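Local coordinates for 6-phospho-alpha-glucosidase (Merdibacter massiliensis, PDB 6VC6), which probably hydrolyses 6-phospho-alpha-glucosides such as phosphorylated maltose, using bound NAD and a manganese ion as cofactors, at residues S22-Q27 against I54-R59; V194-N199 against G382-Q387; I339-N344 against M356-C361. All blocks are in the same frame, centred on the assembly; numbering follows the deposited sequence.

Interaction 1 of 3, residues S22-Q27 against I54-R59; sequences SFVRLQ and ILFSER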
loop_
_atom_site.group_PDB
_atom_site.type_symbol
_atom_site.label_atom_id
_atom_site.label_comp_id
_atom_site.label_asym_id
_atom_site.label_seq_id
_atom_site.Cartn_x
_atom_site.Cartn_y
_atom_site.Cartn_z
ATOM N N SER A 22 6.761 -16.819 -4.488
ATOM C CA SER A 22 6.407 -16.986 -3.083
ATOM C C SER A 22 5.400 -18.113 -2.898
ATOM O O SER A 22 5.488 -18.879 -1.931
ATOM C CB SER A 22 5.858 -15.676 -2.520
ATOM O OG SER A 22 6.864 -14.679 -2.465
ATOM N N PHE A 23 4.433 -18.228 -3.815
ATOM C CA PHE A 23 3.471 -19.324 -3.752
ATOM C C PHE A 23 4.164 -20.679 -3.799
ATOM O O PHE A 23 3.673 -21.650 -3.211
ATOM C CB PHE A 23 2.465 -19.210 -4.899
ATOM C CG PHE A 23 1.471 -18.095 -4.731
ATOM C CD1 PHE A 23 0.960 -17.784 -3.483
ATOM C CD2 PHE A 23 1.043 -17.362 -5.826
ATOM C CE1 PHE A 23 0.040 -16.761 -3.328
ATOM C CE2 PHE A 23 0.125 -16.338 -5.678
ATOM C CZ PHE A 23 -0.375 -16.038 -4.427
ATOM N N VAL A 24 5.302 -20.764 -4.491
ATOM C CA VAL A 24 6.057 -22.010 -4.542
ATOM C C VAL A 24 6.766 -22.262 -3.216
ATOM O O VAL A 24 6.807 -23.395 -2.722
ATOM C CB VAL A 24 7.047 -21.978 -5.720
ATOM C CG1 VAL A 24 8.058 -23.110 -5.606
ATOM C CG2 VAL A 24 6.302 -22.051 -7.044
ATOM N N ARG A 25 7.331 -21.211 -2.617
ATOM C CA ARG A 25 8.096 -21.383 -1.385
ATOM C C ARG A 25 7.184 -21.721 -0.211
ATOM O O ARG A 25 7.449 -22.669 0.538
ATOM C CB ARG A 25 8.912 -20.123 -1.096
ATOM C CG ARG A 25 10.164 -20.002 -1.944
ATOM C CD ARG A 25 10.578 -18.554 -2.122
ATOM N NE ARG A 25 11.651 -18.418 -3.102
ATOM C CZ ARG A 25 11.963 -17.281 -3.713
ATOM N NH1 ARG A 25 11.284 -16.174 -3.443
ATOM N NH2 ARG A 25 12.956 -17.249 -4.592
ATOM N N LEU A 26 6.105 -20.957 -0.034
ATOM C CA LEU A 26 5.111 -21.231 0.997
ATOM C C LEU A 26 4.063 -22.241 0.543
ATOM O O LEU A 26 2.900 -22.159 0.964
ATOM C CB LEU A 26 4.447 -19.928 1.443
ATOM C CG LEU A 26 5.394 -18.732 1.596
ATOM C CD1 LEU A 26 4.624 -17.473 1.962
ATOM C CD2 LEU A 26 6.478 -19.022 2.624
ATOM N N GLN A 27 4.452 -23.199 -0.306
ATOM C CA GLN A 27 3.507 -24.181 -0.828
ATOM C C GLN A 27 2.907 -25.027 0.289
ATOM O O GLN A 27 1.734 -25.412 0.224
ATOM C CB GLN A 27 4.212 -25.063 -1.859
ATOM C CG GLN A 27 3.354 -26.138 -2.502
ATOM C CD GLN A 27 4.137 -26.954 -3.514
ATOM O OE1 GLN A 27 5.257 -26.596 -3.880
ATOM N NE2 GLN A 27 3.554 -28.057 -3.968
ATOM N N ILE A 54 5.945 -21.819 -16.959
ATOM C CA ILE A 54 7.223 -22.496 -16.870
ATOM C C ILE A 54 7.594 -22.784 -15.427
ATOM O O ILE A 54 8.027 -23.878 -15.098
ATOM C CB ILE A 54 8.349 -21.673 -17.513
ATOM C CG1 ILE A 54 8.097 -21.500 -18.999
ATOM C CG2 ILE A 54 9.685 -22.357 -17.323
ATOM C CD1 ILE A 54 9.065 -20.547 -19.649
ATOM N N LEU A 55 7.413 -21.793 -14.567
ATOM C CA LEU A 55 7.790 -21.933 -13.170
ATOM C C LEU A 55 6.970 -22.989 -12.459
ATOM O O LEU A 55 7.494 -23.819 -11.742
ATOM C CB LEU A 55 7.630 -20.597 -12.457
ATOM C CG LEU A 55 7.692 -20.612 -10.936
ATOM C CD1 LEU A 55 9.130 -20.552 -10.464
ATOM C CD2 LEU A 55 6.888 -19.460 -10.360
ATOM N N PHE A 56 5.668 -22.954 -12.679
ATOM C CA PHE A 56 4.770 -23.909 -12.059
ATOM C C PHE A 56 4.988 -25.331 -12.559
ATOM O O PHE A 56 4.893 -26.284 -11.796
ATOM C CB PHE A 56 3.324 -23.444 -12.161
ATOM C CG PHE A 56 3.059 -22.168 -11.418
ATOM C CD1 PHE A 56 3.619 -21.956 -10.174
ATOM C CD2 PHE A 56 2.274 -21.182 -11.964
ATOM C CE1 PHE A 56 3.388 -20.785 -9.485
ATOM C CE2 PHE A 56 2.040 -20.008 -11.282
ATOM C CZ PHE A 56 2.598 -19.809 -10.043
ATOM N N SER A 57 5.278 -25.469 -13.843
ATOM C CA SER A 57 5.542 -26.780 -14.391
ATOM C C SER A 57 6.750 -27.375 -13.700
ATOM O O SER A 57 6.750 -28.540 -13.348
ATOM C CB SER A 57 5.837 -26.671 -15.878
ATOM O OG SER A 57 4.650 -26.755 -16.628
ATOM N N GLU A 58 7.787 -26.570 -13.520
ATOM C CA GLU A 58 8.975 -27.004 -12.799
ATOM C C GLU A 58 8.790 -27.265 -11.305
ATOM O O GLU A 58 9.323 -28.235 -10.786
ATOM C CB GLU A 58 10.131 -26.031 -13.021
ATOM C CG GLU A 58 10.801 -26.175 -14.374
ATOM C CD GLU A 58 12.239 -25.707 -14.364
ATOM O OE1 GLU A 58 12.654 -25.064 -15.341
ATOM O OE2 GLU A 58 12.954 -25.985 -13.385
ATOM N N ARG A 59 8.065 -26.391 -10.612
ATOM C CA ARG A 59 7.957 -26.505 -9.161
ATOM C C ARG A 59 6.566 -26.717 -8.562
ATOM O O ARG A 59 6.453 -27.039 -7.389
ATOM C CB ARG A 59 8.633 -25.311 -8.487
ATOM C CG ARG A 59 9.997 -24.967 -9.062
ATOM C CD ARG A 59 11.009 -24.630 -7.980
ATOM N NE ARG A 59 12.370 -24.687 -8.502
ATOM C CZ ARG A 59 13.216 -23.665 -8.495
ATOM N NH1 ARG A 59 12.852 -22.502 -7.981
ATOM N NH2 ARG A 59 14.428 -23.807 -9.007
#
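R59 N donates to L55 O over 2.9 Å, and this backbone bond sets L55 and R59 one turn apart on the flank of helix 42-59 where V24 packs. Helices 16-25 and 42-59 are successive crossover helices of the Rossmann-type half of the enzyme: the first links strand 4-9 to strand 32-38, the second strand 32-38 to strand 64-68. Both lie on the same side of the parallel part of the sheet.

A valine suits this seam because its two methyls point to different partners. With CG1 anti to the backbone N (chi1 167°), that methyl crosses the arginine stem, 3.7 Å from R59 CB. V24 CG2 instead comes up to the rim of the phenyl ring, near its plane and 4.0 Å from F56 CE1, while L55 CD2 stands 4.2 Å from the same methyl. Cutting V24 back to an alanine is likely to leave the F56 edge and the R59 stem without the methyls that cover them.

F56 is held further by L20 and L35 and by an edge-to-face meeting with F65, so a large flat residue fits well between helix and sheet. R59 suits the outer margin, its aliphatic stem packing inward and its charged group at an exposed site. Three residues on from V24, the extended Q27 chain places OE1 3.7 Å from R59 O, a plain proximity of two acceptors.

Interaction 2 of 3, residues V194-N199 against G382-Q387; sequences VYFGLN and GLLVQQ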
loop_
_atom_site.group_PDB
_atom_site.type_symbol
_atom_site.label_atom_id
_atom_site.label_comp_id
_atom_site.label_asym_id
_atom_site.label_seq_id
_atom_site.Cartn_x
_atom_site.Cartn_y
_atom_site.Cartn_z
ATOM N N VAL A 194 3.378 -1.281 19.127
ATOM C CA VAL A 194 2.149 -0.537 19.384
ATOM C C VAL A 194 2.148 0.646 18.428
ATOM O O VAL A 194 3.058 1.485 18.470
ATOM C CB VAL A 194 2.047 -0.075 20.846
ATOM C CG1 VAL A 194 0.740 0.669 21.074
ATOM C CG2 VAL A 194 2.159 -1.264 21.788
ATOM N N TYR A 195 1.137 0.711 17.565
ATOM C CA TYR A 195 1.157 1.602 16.414
ATOM C C TYR A 195 -0.201 2.266 16.249
ATOM O O TYR A 195 -1.241 1.670 16.546
ATOM C CB TYR A 195 1.541 0.819 15.146
ATOM C CG TYR A 195 1.564 1.616 13.861
ATOM C CD1 TYR A 195 0.420 1.751 13.082
ATOM C CD2 TYR A 195 2.737 2.208 13.409
ATOM C CE1 TYR A 195 0.440 2.468 11.902
ATOM C CE2 TYR A 195 2.766 2.927 12.229
ATOM C CZ TYR A 195 1.615 3.053 11.479
ATOM O OH TYR A 195 1.639 3.767 10.304
ATOM N N PHE A 196 -0.181 3.509 15.773
ATOM C CA PHE A 196 -1.404 4.229 15.451
ATOM C C PHE A 196 -1.125 5.194 14.309
ATOM O O PHE A 196 0.016 5.615 14.096
ATOM C CB PHE A 196 -1.968 4.986 16.666
ATOM C CG PHE A 196 -1.284 6.303 16.948
ATOM C CD1 PHE A 196 -1.725 7.479 16.354
ATOM C CD2 PHE A 196 -0.214 6.367 17.826
ATOM C CE1 PHE A 196 -1.099 8.685 16.614
ATOM C CE2 PHE A 196 0.412 7.572 18.094
ATOM C CZ PHE A 196 -0.031 8.731 17.487
ATOM N N GLY A 197 -2.178 5.547 13.585
ATOM C CA GLY A 197 -2.109 6.542 12.542
ATOM C C GLY A 197 -2.930 6.125 11.344
ATOM O O GLY A 197 -3.633 5.115 11.362
ATOM N N LEU A 198 -2.850 6.937 10.295
ATOM C CA LEU A 198 -3.418 6.589 9.004
ATOM C C LEU A 198 -2.364 5.881 8.158
ATOM O O LEU A 198 -1.190 5.795 8.527
ATOM C CB LEU A 198 -3.933 7.838 8.286
ATOM C CG LEU A 198 -4.704 8.850 9.135
ATOM C CD1 LEU A 198 -5.066 10.079 8.314
ATOM C CD2 LEU A 198 -5.951 8.216 9.731
ATOM N N ASN A 199 -2.794 5.364 7.011
ATOM C CA ASN A 199 -1.856 4.724 6.102
ATOM C C ASN A 199 -0.828 5.736 5.615
ATOM O O ASN A 199 -1.180 6.839 5.191
ATOM C CB ASN A 199 -2.591 4.106 4.916
ATOM C CG ASN A 199 -1.654 3.378 3.977
ATOM O OD1 ASN A 199 -1.013 2.404 4.363
ATOM N ND2 ASN A 199 -1.558 3.855 2.742
ATOM N N GLY A 382 -3.807 16.813 15.658
ATOM C CA GLY A 382 -3.910 17.868 14.664
ATOM C C GLY A 382 -3.429 17.429 13.294
ATOM O O GLY A 382 -4.020 17.789 12.274
ATOM N N LEU A 383 -2.355 16.638 13.254
ATOM C CA LEU A 383 -1.824 16.173 11.977
ATOM C C LEU A 383 -2.784 15.200 11.301
ATOM O O LEU A 383 -3.056 15.313 10.100
ATOM C CB LEU A 383 -0.457 15.518 12.183
ATOM C CG LEU A 383 0.720 16.436 12.515
ATOM C CD1 LEU A 383 1.924 15.620 12.965
ATOM C CD2 LEU A 383 1.078 17.308 11.322
ATOM N N LEU A 384 -3.312 14.236 12.059
ATOM C CA LEU A 384 -4.110 13.175 11.453
ATOM C C LEU A 384 -5.505 13.662 11.078
ATOM O O LEU A 384 -6.051 13.254 10.047
ATOM C CB LEU A 384 -4.191 11.977 12.399
ATOM C CG LEU A 384 -2.873 11.239 12.636
ATOM C CD1 LEU A 384 -3.117 9.930 13.369
ATOM C CD2 LEU A 384 -2.144 10.995 11.322
ATOM N N VAL A 385 -6.102 14.526 11.902
ATOM C CA VAL A 385 -7.429 15.045 11.581
ATOM C C VAL A 385 -7.374 15.911 10.329
ATOM O O VAL A 385 -8.301 15.902 9.510
ATOM C CB VAL A 385 -8.012 15.807 12.786
ATOM C CG1 VAL A 385 -9.263 16.574 12.386
ATOM C CG2 VAL A 385 -8.329 14.837 13.915
ATOM N N GLN A 386 -6.282 16.659 10.148
ATOM C CA GLN A 386 -6.116 17.431 8.920
ATOM C C GLN A 386 -6.037 16.517 7.704
ATOM O O GLN A 386 -6.642 16.801 6.663
ATOM C CB GLN A 386 -4.865 18.307 9.011
ATOM C CG GLN A 386 -4.493 18.988 7.699
ATOM C CD GLN A 386 -3.164 19.717 7.768
ATOM O OE1 GLN A 386 -2.349 19.468 8.656
ATOM N NE2 GLN A 386 -2.941 20.627 6.827
ATOM N N GLN A 387 -5.303 15.408 7.820
ATOM C CA GLN A 387 -5.127 14.517 6.680
ATOM C C GLN A 387 -6.398 13.726 6.395
ATOM O O GLN A 387 -6.819 13.608 5.237
ATOM C CB GLN A 387 -3.947 13.576 6.927
ATOM C CG GLN A 387 -3.739 12.541 5.830
ATOM C CD GLN A 387 -3.324 13.160 4.508
ATOM O OE1 GLN A 387 -2.806 14.277 4.465
ATOM N NE2 GLN A 387 -3.551 12.433 3.420
#
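L384 drives its forked side chain from helix 378-400 against F196, G197 and L198, where the chain of strand 191-196 turns a corner at G197. The contact thus packs an outer strand of the small three-stranded antiparallel sheet (191-196, 201-209, 259-260) on this helix, within the C-terminal region of the family 4 fold. One methyl, L384 CD1, rests 3.6 Å from G197 CA and also reaches the F196 ring at its edge, 4.0 Å from CE1. The other, L384 CD2, meets L198 CG at 4.0 Å, and the two leucine side chains lie alongside one another, pointing opposite ways.

Glycine suits the corner because of its backbone: at a phi of 140° a beta carbon would be jammed against the carbonyl O of F196. F196 takes the less common first torsion (chi1 80°), its CG flanked by both arms of its own backbone, which brings the ring edge round to L384; I376 and L359 also touch this ring.

L198 reaches on to the next turn of the helix, where its CD1 lies 3.7 Å from Q387 CG and equally far from L384 O. Only the aliphatic part of Q387 serves here: its chain bends at chi2, and NE2 is hydrogen-bonded to E391 on the same helix. Beyond the corner the chain runs on to H200, a manganese ligand, and the L198 side chain is about 11 Å from that ion.

Since methyl, methylene and ring-edge contacts do the joining, the fit depends on shape and burial rather than on directed polar bonds between these two segments.

Interaction 3 of 3, residues I339-N344 against M356-C361; sequences IVIVKN and MVELVC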
loop_
_atom_site.group_PDB
_atom_site.type_symbol
_atom_site.label_atom_id
_atom_site.label_comp_id
_atom_site.label_asym_id
_atom_site.label_seq_id
_atom_site.Cartn_x
_atom_site.Cartn_y
_atom_site.Cartn_z
ATOM N N ILE A 339 -0.505 -5.174 11.376
ATOM C CA ILE A 339 -0.860 -3.761 11.314
ATOM C C ILE A 339 -1.610 -3.546 10.006
ATOM O O ILE A 339 -1.006 -3.532 8.928
ATOM C CB ILE A 339 0.376 -2.857 11.413
ATOM C CG1 ILE A 339 1.045 -3.026 12.779
ATOM C CG2 ILE A 339 -0.011 -1.404 11.186
ATOM C CD1 ILE A 339 2.233 -2.116 12.998
ATOM N N VAL A 340 -2.931 -3.389 10.095
ATOM C CA VAL A 340 -3.792 -3.280 8.927
ATOM C C VAL A 340 -4.683 -2.053 9.076
ATOM O O VAL A 340 -4.689 -1.378 10.106
ATOM C CB VAL A 340 -4.649 -4.546 8.712
ATOM C CG1 VAL A 340 -3.759 -5.768 8.536
ATOM C CG2 VAL A 340 -5.608 -4.741 9.877
ATOM N N ILE A 341 -5.446 -1.774 8.021
ATOM C CA ILE A 341 -6.318 -0.608 7.950
ATOM C C ILE A 341 -7.733 -1.033 8.315
ATOM O O ILE A 341 -8.284 -1.963 7.711
ATOM C CB ILE A 341 -6.273 0.032 6.552
ATOM C CG1 ILE A 341 -4.862 0.537 6.248
ATOM C CG2 ILE A 341 -7.287 1.159 6.447
ATOM C CD1 ILE A 341 -4.650 0.930 4.805
ATOM N N VAL A 342 -8.325 -0.355 9.301
ATOM C CA VAL A 342 -9.640 -0.712 9.819
ATOM C C VAL A 342 -10.432 0.552 10.127
ATOM O O VAL A 342 -9.877 1.640 10.297
ATOM C CB VAL A 342 -9.550 -1.586 11.091
ATOM C CG1 VAL A 342 -9.016 -2.965 10.759
ATOM C CG2 VAL A 342 -8.679 -0.909 12.139
ATOM N N LYS A 343 -11.750 0.389 10.205
ATOM C CA LYS A 343 -12.614 1.468 10.660
ATOM C C LYS A 343 -12.376 1.734 12.142
ATOM O O LYS A 343 -12.277 0.805 12.949
ATOM C CB LYS A 343 -14.082 1.116 10.410
ATOM C CG LYS A 343 -15.061 2.226 10.753
ATOM C CD LYS A 343 -16.415 1.990 10.099
ATOM C CE LYS A 343 -17.359 1.249 11.031
ATOM N NZ LYS A 343 -18.123 0.184 10.322
ATOM N N ASN A 344 -12.282 3.014 12.497
ATOM C CA ASN A 344 -11.891 3.414 13.844
ATOM C C ASN A 344 -12.940 3.025 14.881
ATOM O O ASN A 344 -12.753 2.056 15.623
ATOM C CB ASN A 344 -11.631 4.922 13.890
ATOM C CG ASN A 344 -11.156 5.392 15.248
ATOM O OD1 ASN A 344 -10.455 4.670 15.957
ATOM N ND2 ASN A 344 -11.529 6.612 15.616
HETATM N N MSE A 356 -10.950 5.688 8.575
HETATM C CA MSE A 356 -10.168 4.489 8.306
HETATM C C MSE A 356 -8.750 4.699 8.826
HETATM O O MSE A 356 -8.010 5.540 8.313
HETATM C CB MSE A 356 -10.157 4.161 6.810
HETATM C CG MSE A 356 -11.537 3.922 6.206
HETATM SE SE MSE A 356 -12.582 2.546 7.127
HETATM C CE MSE A 356 -11.587 0.966 6.573
ATOM N N VAL A 357 -8.378 3.941 9.855
ATOM C CA VAL A 357 -7.110 4.121 10.546
ATOM C C VAL A 357 -6.293 2.837 10.436
ATOM O O VAL A 357 -6.783 1.792 10.011
ATOM C CB VAL A 357 -7.304 4.522 12.020
ATOM C CG1 VAL A 357 -7.991 5.877 12.113
ATOM C CG2 VAL A 357 -8.108 3.462 12.756
ATOM N N GLU A 358 -5.026 2.935 10.837
ATOM C CA GLU A 358 -4.063 1.845 10.745
ATOM C C GLU A 358 -3.623 1.463 12.151
ATOM O O GLU A 358 -3.058 2.295 12.872
ATOM C CB GLU A 358 -2.860 2.259 9.894
ATOM C CG GLU A 358 -2.015 1.109 9.385
ATOM C CD GLU A 358 -1.000 1.555 8.350
ATOM O OE1 GLU A 358 -0.183 2.447 8.661
ATOM O OE2 GLU A 358 -1.022 1.017 7.223
ATOM N N LEU A 359 -3.879 0.214 12.542
ATOM C CA LEU A 359 -3.630 -0.221 13.910
ATOM C C LEU A 359 -3.213 -1.685 13.926
ATOM O O LEU A 359 -3.378 -2.416 12.946
ATOM C CB LEU A 359 -4.868 -0.032 14.793
ATOM C CG LEU A 359 -5.470 1.366 14.922
ATOM C CD1 LEU A 359 -6.889 1.259 15.429
ATOM C CD2 LEU A 359 -4.629 2.233 15.842
ATOM N N VAL A 360 -2.676 -2.107 15.073
ATOM C CA VAL A 360 -2.393 -3.519 15.305
ATOM C C VAL A 360 -3.703 -4.256 15.547
ATOM O O VAL A 360 -4.559 -3.797 16.315
ATOM C CB VAL A 360 -1.436 -3.687 16.495
ATOM C CG1 VAL A 360 -1.195 -5.162 16.786
ATOM C CG2 VAL A 360 -0.122 -2.967 16.231
ATOM N N CYS A 361 -3.871 -5.402 14.889
ATOM C CA CYS A 361 -5.093 -6.184 15.008
ATOM C C CYS A 361 -4.763 -7.670 15.012
ATOM O O CYS A 361 -3.773 -8.102 14.418
ATOM C CB CYS A 361 -6.071 -5.899 13.855
ATOM S SG CYS A 361 -6.416 -4.156 13.533
HETATM O O HOH W 1 -1.565 -1.790 6.989
#
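V340 pairs with L359, and V342 with V357, through four backbone hydrogen bonds between antiparallel strands 336-343 and 356-364. The V342 N to V357 O bond is the shortest at 2.7 Å and fairly straight (165° at the hydrogen). V340 N reaches L359 O at 3.0 Å, tilted 22° from the carbonyl plane. The same carbonyls also receive CA-H contacts, as from I341 CA to V357 O at 3.2 Å.

Apolar packing occupies both faces. On one, C361 SG sits against V340 CG2 at 3.8 Å and V342 CG1 at 4.0 Å, a small thiol fitting between branched neighbours that P368 also touches. On the other, I339 CG1 meets V360 CG2 at 3.6 Å. Selenomethionine M356, bent at chi2 (-55°) and chi3, curls its flexible end back over the partner strand, SE lying 3.7 Å from K343 CA.

A polar side-chain link between the strands runs through water: one molecule donates to both I339 O and E358 OE2, while E358 OE1 and Y195 OH are hydrogen-bonded to each other.

The beta-branched valines and isoleucines suit the extended backbone. With the E358 side chain about 6 Å from the bound manganese, the two strands, joined by a long connection, form an antiparallel beta-hairpin that extends the Rossmann-type sheet past strand 166-169.

In the fold
Interaction 1 comes first along the chain, in the N-terminal part of the family 4 fold; interaction 3 is nested within the long loop that interaction 2 closes, both in the C-terminal part. One nine-stranded sheet relates interactions 1 and 3: the helices of 1 link strands near its 64-68 edge, whereas 3 is built from strands toward the 367-370 edge, with centres 32 Å apart. Interactions 2 and 3 have centres only 11 Å apart and touch directly, G197 O probably accepting a hydrogen bond from E358 N at 2.6 Å. Interaction 1 thus packs the periphery of the nucleotide-binding half, while 2 and 3 together tie helix 378-400 to the framework beside the manganese site.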